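PDB 3ONQ: regulator of polyketide synthase expression from Bifidobacterium adolescentis, which probably acts as a transcriptional regulator, binding DNA through a C-terminal helix-turn-helix domain of the PucR type. Local coordinates for residues L48-D53 and L96-Q101; A68-A73 and M115-E120; P167-A170 and Y176-E179; S203-L206 and S211-N214. All coordinates share one frame; numbering follows the deposited sequence.

Contact 1: L48-D53 and L96-Q101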
loop_
_atom_site.group_PDB
_atom_site.type_symbol
_atom_site.label_atom_id
_atom_site.label_comp_id
_atom_site.label_asym_id
_atom_site.label_seq_id
_atom_site.Cartn_x
_atom_site.Cartn_y
_atom_site.Cartn_z
ATOM N N LEU B 48 15.536 -8.487 -15.946
ATOM C CA LEU B 48 16.755 -9.076 -15.410
ATOM C C LEU B 48 16.639 -10.586 -15.215
ATOM O O LEU B 48 17.649 -11.269 -15.061
ATOM C CB LEU B 48 17.122 -8.416 -14.076
ATOM C CG LEU B 48 17.745 -7.020 -14.178
ATOM C CD1 LEU B 48 17.942 -6.428 -12.788
ATOM C CD2 LEU B 48 19.071 -7.094 -14.928
ATOM N N GLY B 49 15.413 -11.103 -15.195
ATOM C CA GLY B 49 15.209 -12.540 -15.106
ATOM C C GLY B 49 14.549 -13.007 -13.818
ATOM O O GLY B 49 14.355 -14.199 -13.600
ATOM N N TRP B 50 14.196 -12.070 -12.953
ATOM C CA TRP B 50 13.512 -12.441 -11.730
ATOM C C TRP B 50 12.020 -12.627 -11.973
ATOM O O TRP B 50 11.231 -11.674 -11.892
ATOM C CB TRP B 50 13.730 -11.388 -10.663
ATOM C CG TRP B 50 15.144 -11.183 -10.298
ATOM C CD1 TRP B 50 16.146 -10.711 -11.097
ATOM C CD2 TRP B 50 15.723 -11.390 -9.004
ATOM N NE1 TRP B 50 17.320 -10.639 -10.388
ATOM C CE2 TRP B 50 17.084 -11.044 -9.096
ATOM C CE3 TRP B 50 15.217 -11.831 -7.779
ATOM C CZ2 TRP B 50 17.951 -11.121 -8.008
ATOM C CZ3 TRP B 50 16.089 -11.917 -6.690
ATOM C CH2 TRP B 50 17.436 -11.569 -6.819
ATOM N N GLN B 51 11.637 -13.866 -12.239
ATOM C CA GLN B 51 10.268 -14.189 -12.613
ATOM C C GLN B 51 9.329 -14.388 -11.424
ATOM O O GLN B 51 9.663 -15.062 -10.447
ATOM C CB GLN B 51 10.248 -15.444 -13.489
ATOM C CG GLN B 51 8.893 -15.744 -14.106
ATOM C CD GLN B 51 8.654 -17.232 -14.283
ATOM O OE1 GLN B 51 9.404 -18.054 -13.751
ATOM N NE2 GLN B 51 7.607 -17.590 -15.026
ATOM N N GLY B 52 8.147 -13.793 -11.525
ATOM C CA GLY B 52 7.042 -14.108 -10.637
ATOM C C GLY B 52 7.303 -13.841 -9.174
ATOM O O GLY B 52 7.974 -12.874 -8.822
ATOM N N ASP B 53 6.772 -14.702 -8.315
ATOM C CA ASP B 53 6.794 -14.439 -6.883
ATOM C C ASP B 53 8.003 -15.086 -6.206
ATOM O O ASP B 53 7.865 -16.023 -5.423
ATOM C CB ASP B 53 5.494 -14.917 -6.235
ATOM C CG ASP B 53 5.356 -14.437 -4.807
ATOM O OD1 ASP B 53 6.075 -13.481 -4.435
ATOM O OD2 ASP B 53 4.532 -15.007 -4.061
ATOM N N LEU B 96 26.209 -4.297 -1.405
ATOM C CA LEU B 96 25.022 -5.078 -1.060
ATOM C C LEU B 96 24.689 -6.001 -2.217
ATOM O O LEU B 96 24.763 -5.599 -3.375
ATOM C CB LEU B 96 23.816 -4.179 -0.763
ATOM C CG LEU B 96 23.680 -3.543 0.622
ATOM C CD1 LEU B 96 24.934 -2.815 1.011
ATOM C CD2 LEU B 96 22.472 -2.604 0.668
ATOM N N ALA B 97 24.327 -7.237 -1.892
ATOM C CA ALA B 97 23.973 -8.227 -2.890
ATOM C C ALA B 97 22.636 -8.845 -2.531
ATOM O O ALA B 97 22.449 -9.344 -1.414
ATOM C CB ALA B 97 25.042 -9.312 -2.967
ATOM N N LEU B 98 21.719 -8.816 -3.491
ATOM C CA LEU B 98 20.415 -9.424 -3.352
ATOM C C LEU B 98 20.405 -10.699 -4.185
ATOM O O LEU B 98 20.463 -10.640 -5.413
ATOM C CB LEU B 98 19.349 -8.472 -3.877
ATOM C CG LEU B 98 17.921 -9.017 -3.872
ATOM C CD1 LEU B 98 17.348 -8.972 -2.459
ATOM C CD2 LEU B 98 17.060 -8.217 -4.832
ATOM N N ALA B 99 20.334 -11.850 -3.523
ATOM C CA ALA B 99 20.354 -13.128 -4.235
ATOM C C ALA B 99 18.956 -13.709 -4.392
ATOM O O ALA B 99 18.123 -13.640 -3.482
ATOM C CB ALA B 99 21.263 -14.130 -3.522
ATOM N N CYS B 100 18.700 -14.293 -5.550
ATOM C CA CYS B 100 17.452 -15.004 -5.737
ATOM C C CYS B 100 17.583 -16.368 -5.067
ATOM O O CYS B 100 18.557 -17.092 -5.290
ATOM C CB CYS B 100 17.120 -15.166 -7.228
ATOM S SG CYS B 100 15.599 -16.102 -7.482
ATOM N N GLN B 101 16.629 -16.715 -4.220
ATOM C CA GLN B 101 16.736 -17.987 -3.529
ATOM C C GLN B 101 16.161 -19.093 -4.391
ATOM O O GLN B 101 14.949 -19.207 -4.551
ATOM C CB GLN B 101 16.064 -17.960 -2.162
ATOM C CG GLN B 101 16.029 -19.346 -1.519
ATOM C CD GLN B 101 15.397 -19.345 -0.153
ATOM O OE1 GLN B 101 16.035 -18.989 0.839
ATOM N NE2 GLN B 101 14.134 -19.751 -0.087
#
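A sulfur-aromatic contact between Trp50 and Cys100 joins the end of strand 94-100 to the loop that follows helix 39-48. The six-membered part of the indole does the touching. Over one of its faces lies Cys100 CB, a CH-pi contact 3.8 Å from the ring centroid and 25° off the normal, displaced toward the rim near CZ3. Cys100 SG stands obliquely to the same ring, 4.8 Å from its centroid. The far corner of the indole reaches the backbone: Trp50 CH2 is 3.3 Å from Cys100 N, while Leu98 O meets the ring at its edge, in plane, 3.5 Å from Trp50 CH2. Leu98 adds its CD2 methyl, 3.9 Å from Trp50 CH2. A wide, flat residue suits this place: its ring touches both Leu98 and Cys100, whose CB atoms point to the loop. An alanine at Trp50 would take away the whole indole and is likely to leave Leu98 and Cys100 facing a gap beside the loop. Just before Trp50, Gly49 ends helix 39-48 in a Schellman motif, with positive phi. The indole also meets Phe54 edge-to-face and touches strands 55-61 and 86-91, while Leu98 packs on helices 21-33 and 132-149.

Contact 2: A68-A73 and M115-E120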
loop_
_atom_site.group_PDB
_atom_site.type_symbol
_atom_site.label_atom_id
_atom_site.label_comp_id
_atom_site.label_asym_id
_atom_site.label_seq_id
_atom_site.Cartn_x
_atom_site.Cartn_y
_atom_site.Cartn_z
ATOM N N ALA B 68 35.129 -4.799 -7.407
ATOM C CA ALA B 68 35.140 -5.730 -8.526
ATOM C C ALA B 68 35.451 -7.151 -8.057
ATOM O O ALA B 68 34.876 -8.114 -8.550
ATOM C CB ALA B 68 36.146 -5.288 -9.578
ATOM N N SER B 69 36.365 -7.275 -7.102
ATOM C CA SER B 69 36.780 -8.590 -6.638
ATOM C C SER B 69 35.651 -9.270 -5.868
ATOM O O SER B 69 35.350 -10.447 -6.081
ATOM C CB SER B 69 38.017 -8.478 -5.756
ATOM O OG SER B 69 38.368 -9.744 -5.230
ATOM N N THR B 70 35.020 -8.519 -4.973
ATOM C CA THR B 70 33.920 -9.062 -4.206
ATOM C C THR B 70 32.748 -9.452 -5.114
ATOM O O THR B 70 32.139 -10.503 -4.925
ATOM C CB THR B 70 33.473 -8.089 -3.103
ATOM O OG1 THR B 70 34.491 -8.018 -2.097
ATOM C CG2 THR B 70 32.180 -8.575 -2.459
ATOM N N SER B 71 32.452 -8.622 -6.109
ATOM C CA SER B 71 31.344 -8.892 -7.027
ATOM C C SER B 71 31.558 -10.172 -7.822
ATOM O O SER B 71 30.609 -10.919 -8.085
ATOM C CB SER B 71 31.139 -7.734 -8.011
ATOM O OG SER B 71 30.681 -6.566 -7.350
ATOM N N LEU B 72 32.800 -10.407 -8.230
ATOM C CA LEU B 72 33.132 -11.610 -8.978
ATOM C C LEU B 72 32.973 -12.826 -8.079
ATOM O O LEU B 72 32.364 -13.830 -8.465
ATOM C CB LEU B 72 34.560 -11.533 -9.508
ATOM C CG LEU B 72 35.047 -12.788 -10.230
ATOM C CD1 LEU B 72 34.058 -13.181 -11.319
ATOM C CD2 LEU B 72 36.448 -12.580 -10.800
ATOM N N ALA B 73 33.523 -12.722 -6.875
ATOM C CA ALA B 73 33.401 -13.769 -5.876
ATOM C C ALA B 73 31.936 -14.125 -5.613
ATOM O O ALA B 73 31.581 -15.293 -5.585
ATOM C CB ALA B 73 34.084 -13.353 -4.598
HETATM N N MSE B 115 31.696 -15.031 2.501
HETATM C CA MSE B 115 32.306 -14.308 3.612
HETATM C C MSE B 115 33.734 -13.815 3.364
HETATM O O MSE B 115 34.072 -12.698 3.752
HETATM C CB MSE B 115 32.257 -15.137 4.886
HETATM C CG MSE B 115 30.936 -15.035 5.586
HETATM SE SE MSE B 115 31.065 -15.627 7.423
HETATM C CE MSE B 115 32.617 -14.578 7.952
ATOM N N PRO B 116 34.576 -14.641 2.725
ATOM C CA PRO B 116 35.972 -14.244 2.511
ATOM C C PRO B 116 36.106 -12.992 1.643
ATOM O O PRO B 116 37.110 -12.292 1.745
ATOM C CB PRO B 116 36.573 -15.458 1.790
ATOM C CG PRO B 116 35.701 -16.596 2.167
ATOM C CD PRO B 116 34.324 -16.018 2.270
ATOM N N ALA B 117 35.113 -12.712 0.807
ATOM C CA ALA B 117 35.163 -11.524 -0.038
ATOM C C ALA B 117 34.778 -10.239 0.700
ATOM O O ALA B 117 34.726 -9.164 0.090
ATOM C CB ALA B 117 34.280 -11.706 -1.259
ATOM N N PHE B 118 34.496 -10.345 1.997
ATOM C CA PHE B 118 34.117 -9.168 2.789
ATOM C C PHE B 118 35.132 -8.950 3.901
ATOM O O PHE B 118 35.586 -9.903 4.534
ATOM C CB PHE B 118 32.712 -9.309 3.407
ATOM C CG PHE B 118 31.593 -9.197 2.415
ATOM C CD1 PHE B 118 31.091 -7.958 2.050
ATOM C CD2 PHE B 118 31.032 -10.340 1.848
ATOM C CE1 PHE B 118 30.051 -7.855 1.115
ATOM C CE2 PHE B 118 30.001 -10.250 0.926
ATOM C CZ PHE B 118 29.507 -8.998 0.565
ATOM N N SER B 119 35.479 -7.693 4.143
ATOM C CA SER B 119 36.460 -7.367 5.166
ATOM C C SER B 119 36.076 -7.918 6.531
ATOM O O SER B 119 34.937 -7.772 6.979
ATOM C CB SER B 119 36.665 -5.855 5.260
ATOM O OG SER B 119 37.352 -5.542 6.452
ATOM N N GLU B 120 37.046 -8.550 7.185
ATOM C CA GLU B 120 36.877 -9.070 8.533
ATOM C C GLU B 120 36.825 -7.937 9.551
ATOM O O GLU B 120 36.419 -8.141 10.696
ATOM C CB GLU B 120 38.039 -10.014 8.888
ATOM C CG GLU B 120 38.136 -11.274 8.027
ATOM C CD GLU B 120 37.185 -12.375 8.477
ATOM O OE1 GLU B 120 36.987 -12.532 9.703
ATOM O OE2 GLU B 120 36.633 -13.081 7.603
#
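Thr70 gives its hydroxyl to the backbone of Ala117 in the one hydrogen bond between segments 68-73 and 115-120. Thr70 OG1 donates to Ala117 O over 2.5 Å, a very short hydrogen bond whose exact length should be read with caution. The threonine CB points to the neighbouring turn; with OG1 anti to the carbonyl carbon (chi1 -70°), the hydroxyl sits beside the backbone N, within reach of both Ala117 O and the preceding turn of the helix. There Ser66 O is a weak, competing acceptor for the same proton. Ala117 itself ends the 3-10 segment 115-117, and Phe118 N, of the next residue, bonds back to Met115 O at 3.0 Å.

The secondary-structure elements follow one another as strand, helix, two strands, helix, strand in the alpha-beta-alpha domain, an order that recalls GGDEF-like domains. Helix 67-80 is the first of those helices, and the turn follows the second, helix 107-114, on the way to strand 124-131.

The apolar part is built from small groups. Ala73 CB and Ala117 CB meet at 3.7 Å. The backbones come close as well, Thr70 CA lying 5.0 Å from Ala117 CA; alanine, with a single methyl, suits so near an approach. Thr70 CG2 sits over one face of the Phe118 ring, toward its rim, with 4.1 Å to Phe118 CZ. A valine in place of Thr70 would keep a methyl for this face but would probably leave Ala117 O without its hydroxyl donor. Both Thr70 and Phe118 also touch Leu95 of strand 94-100.

Contact 3: P167-A170 and Y176-E179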
loop_
_atom_site.group_PDB
_atom_site.type_symbol
_atom_site.label_atom_id
_atom_site.label_comp_id
_atom_site.label_asym_id
_atom_site.label_seq_id
_atom_site.Cartn_x
_atom_site.Cartn_y
_atom_site.Cartn_z
ATOM N N PRO B 167 16.579 -1.048 17.515
ATOM C CA PRO B 167 16.466 0.332 18.005
ATOM C C PRO B 167 17.357 1.318 17.242
ATOM O O PRO B 167 16.899 2.414 16.898
ATOM C CB PRO B 167 16.845 0.234 19.498
ATOM C CG PRO B 167 17.406 -1.149 19.706
ATOM C CD PRO B 167 17.025 -2.010 18.539
ATOM N N GLU B 168 18.603 0.948 16.975
ATOM C CA GLU B 168 19.483 1.839 16.225
ATOM C C GLU B 168 18.919 2.110 14.817
ATOM O O GLU B 168 18.982 3.240 14.312
ATOM C CB GLU B 168 20.898 1.265 16.144
ATOM C CG GLU B 168 21.603 1.179 17.486
ATOM C CD GLU B 168 21.152 -0.003 18.338
ATOM O OE1 GLU B 168 20.414 -0.885 17.846
ATOM O OE2 GLU B 168 21.557 -0.045 19.508
ATOM N N ARG B 169 18.353 1.078 14.195
ATOM C CA ARG B 169 17.712 1.251 12.897
ATOM C C ARG B 169 16.537 2.204 13.010
ATOM O O ARG B 169 16.367 3.094 12.176
ATOM C CB ARG B 169 17.254 -0.095 12.326
ATOM C CG ARG B 169 18.409 -0.954 11.813
ATOM C CD ARG B 169 17.953 -2.383 11.535
ATOM N NE ARG B 169 16.761 -2.405 10.686
ATOM C CZ ARG B 169 16.019 -3.488 10.476
ATOM N NH1 ARG B 169 16.375 -4.648 11.029
ATOM N NH2 ARG B 169 14.936 -3.421 9.705
ATOM N N ALA B 170 15.722 2.017 14.043
ATOM C CA ALA B 170 14.602 2.924 14.270
ATOM C C ALA B 170 15.083 4.364 14.463
ATOM O O ALA B 170 14.493 5.301 13.906
ATOM C CB ALA B 170 13.747 2.454 15.442
ATOM N N TYR B 176 10.739 -0.050 8.766
ATOM C CA TYR B 176 10.663 -1.496 8.995
ATOM C C TYR B 176 11.004 -1.798 10.466
ATOM O O TYR B 176 10.368 -2.643 11.099
ATOM C CB TYR B 176 11.596 -2.279 8.068
ATOM C CG TYR B 176 11.141 -2.354 6.624
ATOM C CD1 TYR B 176 9.992 -3.045 6.273
ATOM C CD2 TYR B 176 11.871 -1.742 5.616
ATOM C CE1 TYR B 176 9.581 -3.122 4.947
ATOM C CE2 TYR B 176 11.470 -1.800 4.292
ATOM C CZ TYR B 176 10.328 -2.496 3.962
ATOM O OH TYR B 176 9.940 -2.563 2.643
ATOM N N ALA B 177 12.009 -1.112 11.011
ATOM C CA ALA B 177 12.409 -1.368 12.398
ATOM C C ALA B 177 11.361 -0.842 13.372
ATOM O O ALA B 177 11.065 -1.493 14.365
ATOM C CB ALA B 177 13.768 -0.765 12.697
ATOM N N ARG B 178 10.801 0.337 13.100
ATOM C CA ARG B 178 9.756 0.846 13.974
ATOM C C ARG B 178 8.609 -0.147 14.012
ATOM O O ARG B 178 8.049 -0.430 15.064
ATOM C CB ARG B 178 9.216 2.185 13.484
ATOM C CG ARG B 178 10.154 3.359 13.644
ATOM C CD ARG B 178 9.536 4.584 12.985
ATOM N NE ARG B 178 10.442 5.722 12.983
ATOM C CZ ARG B 178 10.588 6.579 11.980
ATOM N NH1 ARG B 178 9.890 6.443 10.854
ATOM N NH2 ARG B 178 11.435 7.583 12.112
ATOM N N GLU B 179 8.239 -0.656 12.847
ATOM C CA GLU B 179 7.064 -1.504 12.751
ATOM C C GLU B 179 7.305 -2.814 13.490
ATOM O O GLU B 179 6.441 -3.266 14.243
ATOM C CB GLU B 179 6.691 -1.764 11.289
ATOM C CG GLU B 179 5.425 -2.601 11.121
ATOM C CD GLU B 179 4.161 -1.825 11.477
ATOM O OE1 GLU B 179 4.240 -0.593 11.708
ATOM O OE2 GLU B 179 3.085 -2.457 11.528
HETATM O O HOH W 1 13.800 7.961 13.522
#
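Arg169 folds its chain across Ala177 instead of stretching past it. The bend lies at chi3 (51°), and it brings the guanidinium round until one of its faces rests on the alanine methyl, with Arg169 NE 4.0 Å from Ala177 CB. The stem of the arginine packs there too, Arg169 CB standing 3.6 Å from Ala177 CB. At the edge of the same guanidinium, Arg169 NH2 comes within 3.9 Å of Tyr176 CB; the tyrosine ring leads away from there, its plane 55° from that of the guanidinium. The charge is met just before helix 175-190, where Asp174 OD2 makes a salt bridge with Arg169 NE and probably holds the bend in place.

The contact joins two consecutive helices, 166-172 and 175-190, linked by a short turn, and small residues let them close: Ala170 CB and Ala177 CB are 4.2 Å apart.

Arg178 behaves in the other way. Its chi1 (-71°) sets CG beside the neighbouring alanine, Arg178 CG lying 4.1 Å from Ala170 CB; from there the chain, extended from CG to NE, carries the polar end beyond. There a water bridges the helices, 2.8 Å from Ala170 O and also from Arg178 NH2. Asp175 makes a salt bridge with Arg178 NH1, and Arg178 NE donates to Leu171 O of a third subunit, which places this helix pair at a subunit interface.

Contact 4: S203-L206 and S211-N214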
loop_
_atom_site.group_PDB
_atom_site.type_symbol
_atom_site.label_atom_id
_atom_site.label_comp_id
_atom_site.label_asym_id
_atom_site.label_seq_id
_atom_site.Cartn_x
_atom_site.Cartn_y
_atom_site.Cartn_z
ATOM N N SER B 203 7.528 -3.829 31.995
ATOM C CA SER B 203 7.559 -2.378 32.035
ATOM C C SER B 203 8.066 -1.911 33.396
ATOM O O SER B 203 8.919 -1.029 33.499
ATOM C CB SER B 203 6.154 -1.835 31.806
ATOM O OG SER B 203 6.156 -0.427 31.917
ATOM N N THR B 204 7.522 -2.506 34.451
ATOM C CA THR B 204 7.872 -2.094 35.798
ATOM C C THR B 204 9.329 -2.447 36.079
ATOM O O THR B 204 10.044 -1.676 36.689
ATOM C CB THR B 204 6.975 -2.783 36.848
ATOM O OG1 THR B 204 5.600 -2.486 36.581
ATOM C CG2 THR B 204 7.332 -2.310 38.231
ATOM N N PHE B 205 9.768 -3.600 35.603
ATOM C CA PHE B 205 11.128 -4.046 35.837
ATOM C C PHE B 205 12.133 -3.082 35.225
ATOM O O PHE B 205 13.096 -2.715 35.862
ATOM C CB PHE B 205 11.295 -5.437 35.236
ATOM C CG PHE B 205 12.674 -6.010 35.363
ATOM C CD1 PHE B 205 13.112 -6.543 36.555
ATOM C CD2 PHE B 205 13.521 -6.048 34.281
ATOM C CE1 PHE B 205 14.365 -7.080 36.660
ATOM C CE2 PHE B 205 14.771 -6.590 34.389
ATOM C CZ PHE B 205 15.192 -7.103 35.579
ATOM N N LEU B 206 11.878 -2.657 33.995
ATOM C CA LEU B 206 12.743 -1.714 33.303
ATOM C C LEU B 206 12.773 -0.345 33.966
ATOM O O LEU B 206 13.818 0.256 34.111
ATOM C CB LEU B 206 12.334 -1.589 31.840
ATOM C CG LEU B 206 12.527 -2.829 30.972
ATOM C CD1 LEU B 206 11.906 -2.638 29.621
ATOM C CD2 LEU B 206 13.970 -3.215 30.839
ATOM N N SER B 211 15.711 -4.306 38.539
ATOM C CA SER B 211 15.868 -4.939 39.846
ATOM C C SER B 211 14.701 -5.865 40.139
ATOM O O SER B 211 13.551 -5.418 40.181
ATOM C CB SER B 211 15.917 -3.875 40.937
ATOM O OG SER B 211 15.679 -4.479 42.198
ATOM N N LEU B 212 14.980 -7.151 40.346
ATOM C CA LEU B 212 13.927 -8.086 40.717
ATOM C C LEU B 212 13.228 -7.639 41.988
ATOM O O LEU B 212 11.997 -7.632 42.063
ATOM C CB LEU B 212 14.481 -9.484 40.946
ATOM C CG LEU B 212 14.663 -10.350 39.712
ATOM C CD1 LEU B 212 15.092 -11.733 40.157
ATOM C CD2 LEU B 212 13.380 -10.411 38.899
ATOM N N GLU B 213 14.022 -7.287 42.994
ATOM C CA GLU B 213 13.471 -6.944 44.300
ATOM C C GLU B 213 12.544 -5.749 44.227
ATOM O O GLU B 213 11.448 -5.784 44.783
ATOM C CB GLU B 213 14.576 -6.685 45.334
ATOM C CG GLU B 213 15.192 -7.956 45.877
ATOM C CD GLU B 213 14.139 -8.904 46.426
ATOM O OE1 GLU B 213 14.236 -10.118 46.140
ATOM O OE2 GLU B 213 13.217 -8.431 47.133
ATOM N N ASN B 214 12.985 -4.693 43.550
ATOM C CA ASN B 214 12.177 -3.481 43.461
ATOM C C ASN B 214 10.913 -3.714 42.656
ATOM O O ASN B 214 9.889 -3.090 42.914
ATOM C CB ASN B 214 12.969 -2.307 42.882
ATOM C CG ASN B 214 14.143 -1.907 43.758
ATOM O OD1 ASN B 214 14.233 -2.303 44.926
ATOM N ND2 ASN B 214 15.049 -1.114 43.199
#
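Phe205 lays the CE1 corner of its ring against the backbone of Ser211 and Leu212, at the start of the next helix. Its CG is anti to the backbone N (chi1 178°), an arrangement that swings the ring off the side of helix 198-207 and across to the turn. Phe205 CE1 is 3.6 Å from Ser211 N, which approaches obliquely, whereas Leu212 N lies at the ring edge, near its plane, 3.7 Å from the same Phe205 CE1. A phenylalanine suits the place: flat and long enough to reach from one helix to the next, and asking nothing of the polar backbone it touches.

Ser211 contributes its main chain to the ring, and its own CB points away from helix 198-207. The side chain serves instead as the N-cap of helix 212-219. Ser211 OG accepts from Asn214 N at 3.0 Å with an N-H...O angle of 171°, a nearly straight bond that occupies one of the amides a helix leaves without a partner in its first turn. Serine is apt here because its hydroxyl is short enough to fold back onto that turn.

Leu212 starts away from helix 198-207 but returns a methyl, Leu212 CD2 lying 4.1 Å from Phe205 CE1.

Helices 212-219 and 223-237 are probably the helix-turn-helix pair of the PucR-type domain. Leu212 packs on Val226 and Arg227 of helix 223-237, Phe205 on Leu230 of that helix, and Leu206 turns to helix 244-261.

Contacts 1 and 2 belong to the alpha-beta-alpha domain, with centres 20 Å apart. Their segments alternate along the chain, so the two closures interlock: strand 94-100 carries half of contact 1 and, through Leu95, touches residues of contact 2. Contacts 3 and 4 follow in series. Contact 3 lies nearest the chain's centre in space, about 9 Å between centres, where helix 166-172 precedes helix 175-190; helix 198-207 comes next and opens contact 4, 25 Å from contact 3 between centres. The centres of contacts 1 and 4 are about 47 Å apart, on opposite sides of the chain's centre, so the sheet domain and the probable DNA-binding domain stand apart, with the contact 3 helix pair between them.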